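Local coordinates for protein ectonucleotide pyrophosphatase/phosphodiesterase family member 5 (Mus musculus, PDB 5VEO) that is a zinc-dependent ectoenzyme of the nucleotide pyrophosphatase/phosphodiesterase family that probably hydrolyses phosphodiester bonds in a restricted range of nucleotides, at residues V32-F37 / S192-V197. The protein carries 1 engineered substitution. Numbering follows the deposited sequence.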
loop_
_atom_site.group_PDB
_atom_site.type_symbol
_atom_site.label_atom_id
_atom_site.label_comp_id
_atom_site.label_asym_id
_atom_site.label_seq_id
_atom_site.Cartn_x
_atom_site.Cartn_y
_atom_site.Cartn_z
ATOM N N VAL A 32 -0.695 -22.409 1.129
ATOM C CA VAL A 32 -1.780 -23.281 1.566
ATOM C C VAL A 32 -2.771 -23.349 0.418
ATOM O O VAL A 32 -2.725 -22.492 -0.478
ATOM C CB VAL A 32 -2.488 -22.745 2.818
ATOM C CG1 VAL A 32 -1.591 -22.821 3.997
ATOM C CG2 VAL A 32 -2.970 -21.329 2.575
ATOM N N PRO A 33 -3.700 -24.300 0.421
ATOM C CA PRO A 33 -4.795 -24.251 -0.551
ATOM C C PRO A 33 -5.513 -22.909 -0.481
ATOM O O PRO A 33 -5.865 -22.418 0.596
ATOM C CB PRO A 33 -5.693 -25.419 -0.128
ATOM C CG PRO A 33 -4.724 -26.399 0.519
ATOM C CD PRO A 33 -3.778 -25.494 1.277
ATOM N N THR A 34 -5.687 -22.291 -1.638
ATOM C CA THR A 34 -6.393 -21.017 -1.759
ATOM C C THR A 34 -7.452 -21.171 -2.843
ATOM O O THR A 34 -7.362 -20.581 -3.933
ATOM C CB THR A 34 -5.428 -19.863 -2.047
ATOM O OG1 THR A 34 -4.574 -20.199 -3.138
ATOM C CG2 THR A 34 -4.554 -19.549 -0.830
ATOM N N PRO A 35 -8.485 -21.963 -2.566
ATOM C CA PRO A 35 -9.496 -22.254 -3.596
ATOM C C PRO A 35 -10.243 -21.037 -4.085
ATOM O O PRO A 35 -10.599 -20.993 -5.267
ATOM C CB PRO A 35 -10.434 -23.248 -2.893
ATOM C CG PRO A 35 -10.173 -23.063 -1.419
ATOM C CD PRO A 35 -8.711 -22.734 -1.337
ATOM N N HIS A 36 -10.474 -20.032 -3.235
ATOM C CA HIS A 36 -11.239 -18.887 -3.708
ATOM C C HIS A 36 -10.383 -17.954 -4.549
ATOM O O HIS A 36 -10.855 -17.444 -5.571
ATOM C CB HIS A 36 -11.885 -18.181 -2.528
ATOM C CG HIS A 36 -12.884 -19.046 -1.839
ATOM N ND1 HIS A 36 -12.641 -19.653 -0.628
ATOM C CD2 HIS A 36 -14.095 -19.491 -2.249
ATOM C CE1 HIS A 36 -13.692 -20.383 -0.289
ATOM N NE2 HIS A 36 -14.584 -20.302 -1.257
ATOM N N PHE A 37 -9.111 -17.755 -4.178
ATOM C CA PHE A 37 -8.206 -17.066 -5.089
ATOM C C PHE A 37 -8.106 -17.810 -6.414
ATOM O O PHE A 37 -8.129 -17.194 -7.481
ATOM C CB PHE A 37 -6.815 -16.898 -4.476
ATOM C CG PHE A 37 -6.723 -15.790 -3.441
ATOM C CD1 PHE A 37 -6.407 -14.500 -3.818
ATOM C CD2 PHE A 37 -6.950 -16.045 -2.099
ATOM C CE1 PHE A 37 -6.323 -13.466 -2.873
ATOM C CE2 PHE A 37 -6.855 -15.019 -1.151
ATOM C CZ PHE A 37 -6.551 -13.729 -1.553
ATOM N N SER A 192 -2.403 -20.441 8.429
ATOM C CA SER A 192 -3.709 -20.205 9.035
ATOM C C SER A 192 -4.316 -18.878 8.584
ATOM O O SER A 192 -5.517 -18.800 8.281
ATOM C CB SER A 192 -3.579 -20.242 10.560
ATOM O OG SER A 192 -2.985 -21.461 10.979
ATOM N N VAL A 193 -3.512 -17.812 8.558
ATOM C CA VAL A 193 -4.078 -16.513 8.218
ATOM C C VAL A 193 -4.332 -16.428 6.723
ATOM O O VAL A 193 -5.334 -15.847 6.297
ATOM C CB VAL A 193 -3.209 -15.347 8.732
ATOM C CG1 VAL A 193 -1.912 -15.241 8.043
ATOM C CG2 VAL A 193 -3.949 -14.025 8.533
ATOM N N ILE A 194 -3.454 -17.018 5.901
ATOM C CA ILE A 194 -3.708 -17.033 4.460
ATOM C C ILE A 194 -4.985 -17.822 4.152
ATOM O O ILE A 194 -5.820 -17.396 3.339
ATOM C CB ILE A 194 -2.485 -17.577 3.693
ATOM C CG1 ILE A 194 -1.269 -16.648 3.903
ATOM C CG2 ILE A 194 -2.834 -17.711 2.204
ATOM C CD1 ILE A 194 0.066 -17.265 3.566
ATOM N N SER A 195 -5.162 -18.979 4.793
ATOM C CA SER A 195 -6.395 -19.744 4.608
ATOM C C SER A 195 -7.613 -18.922 5.007
ATOM O O SER A 195 -8.654 -18.956 4.331
ATOM C CB SER A 195 -6.353 -21.031 5.434
ATOM O OG SER A 195 -5.401 -21.951 4.950
ATOM N N ASP A 196 -7.499 -18.161 6.090
ATOM C CA ASP A 196 -8.620 -17.341 6.524
ATOM C C ASP A 196 -8.931 -16.230 5.531
ATOM O O ASP A 196 -10.107 -15.931 5.273
ATOM C CB ASP A 196 -8.352 -16.739 7.882
ATOM C CG ASP A 196 -9.572 -15.985 8.393
ATOM O OD1 ASP A 196 -10.588 -16.637 8.704
ATOM O OD2 ASP A 196 -9.540 -14.753 8.432
ATOM N N VAL A 197 -7.890 -15.587 4.990
ATOM C CA VAL A 197 -8.106 -14.551 3.986
ATOM C C VAL A 197 -8.763 -15.146 2.747
ATOM O O VAL A 197 -9.672 -14.543 2.175
ATOM C CB VAL A 197 -6.789 -13.830 3.665
ATOM C CG1 VAL A 197 -6.943 -12.920 2.449
ATOM C CG2 VAL A 197 -6.356 -13.020 4.886
HETATM O O HOH W 1 -6.443 -23.393 3.011
#
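A loop and the first turn of helix 35-42 pack against an early part of helix 190-210 at the periphery of the alkaline-phosphatase-like domain, through Val32, Thr34 and Phe37 on one side and Ile194, Ser195 and Val197 on the other. The contact is mainly apolar. CG2 of Val32 lies 3.6 Å from CG2 of Ile194. With CG1 beside the backbone N (chi1 -63°), CG2 of Ile194 is the branch anti to N, and it also meets CG2 of Thr34 at 3.9 Å. One helical turn further along, CG1 of Val197 sits at the edge of the Phe37 ring, near its plane, 4.1 Å from CZ; the ring face is therefore not what Val197 touches. Ser195 has two conformers, and what is said of its hydroxyl holds for the given one, less certainly than the apolar contacts. There OG of Ser195 is 3.5 Å from CG2 of Val32 and bonds to O of Gly191, the carbonyl one turn back. The polar link across is indirect: a water donates to O of Pro33 at 2.7 Å and is hydrogen-bonded to OG of Ser195 at 2.6 Å. OG1 of Thr34, at the N-cap position, is taken up by O of Leu29 and makes no capping bond. Asp198 of helix 190-210 adds two hydrogen bonds to the N-terminus of helix 35-42, OD1 with N of Phe37 and OD2 with ND1 of His36. Beyond the two segments, Phe37 packs on Leu201 of helix 190-210, on Phe24 and on Ile337, just before strand 338-341 of the eight-stranded mixed sheet.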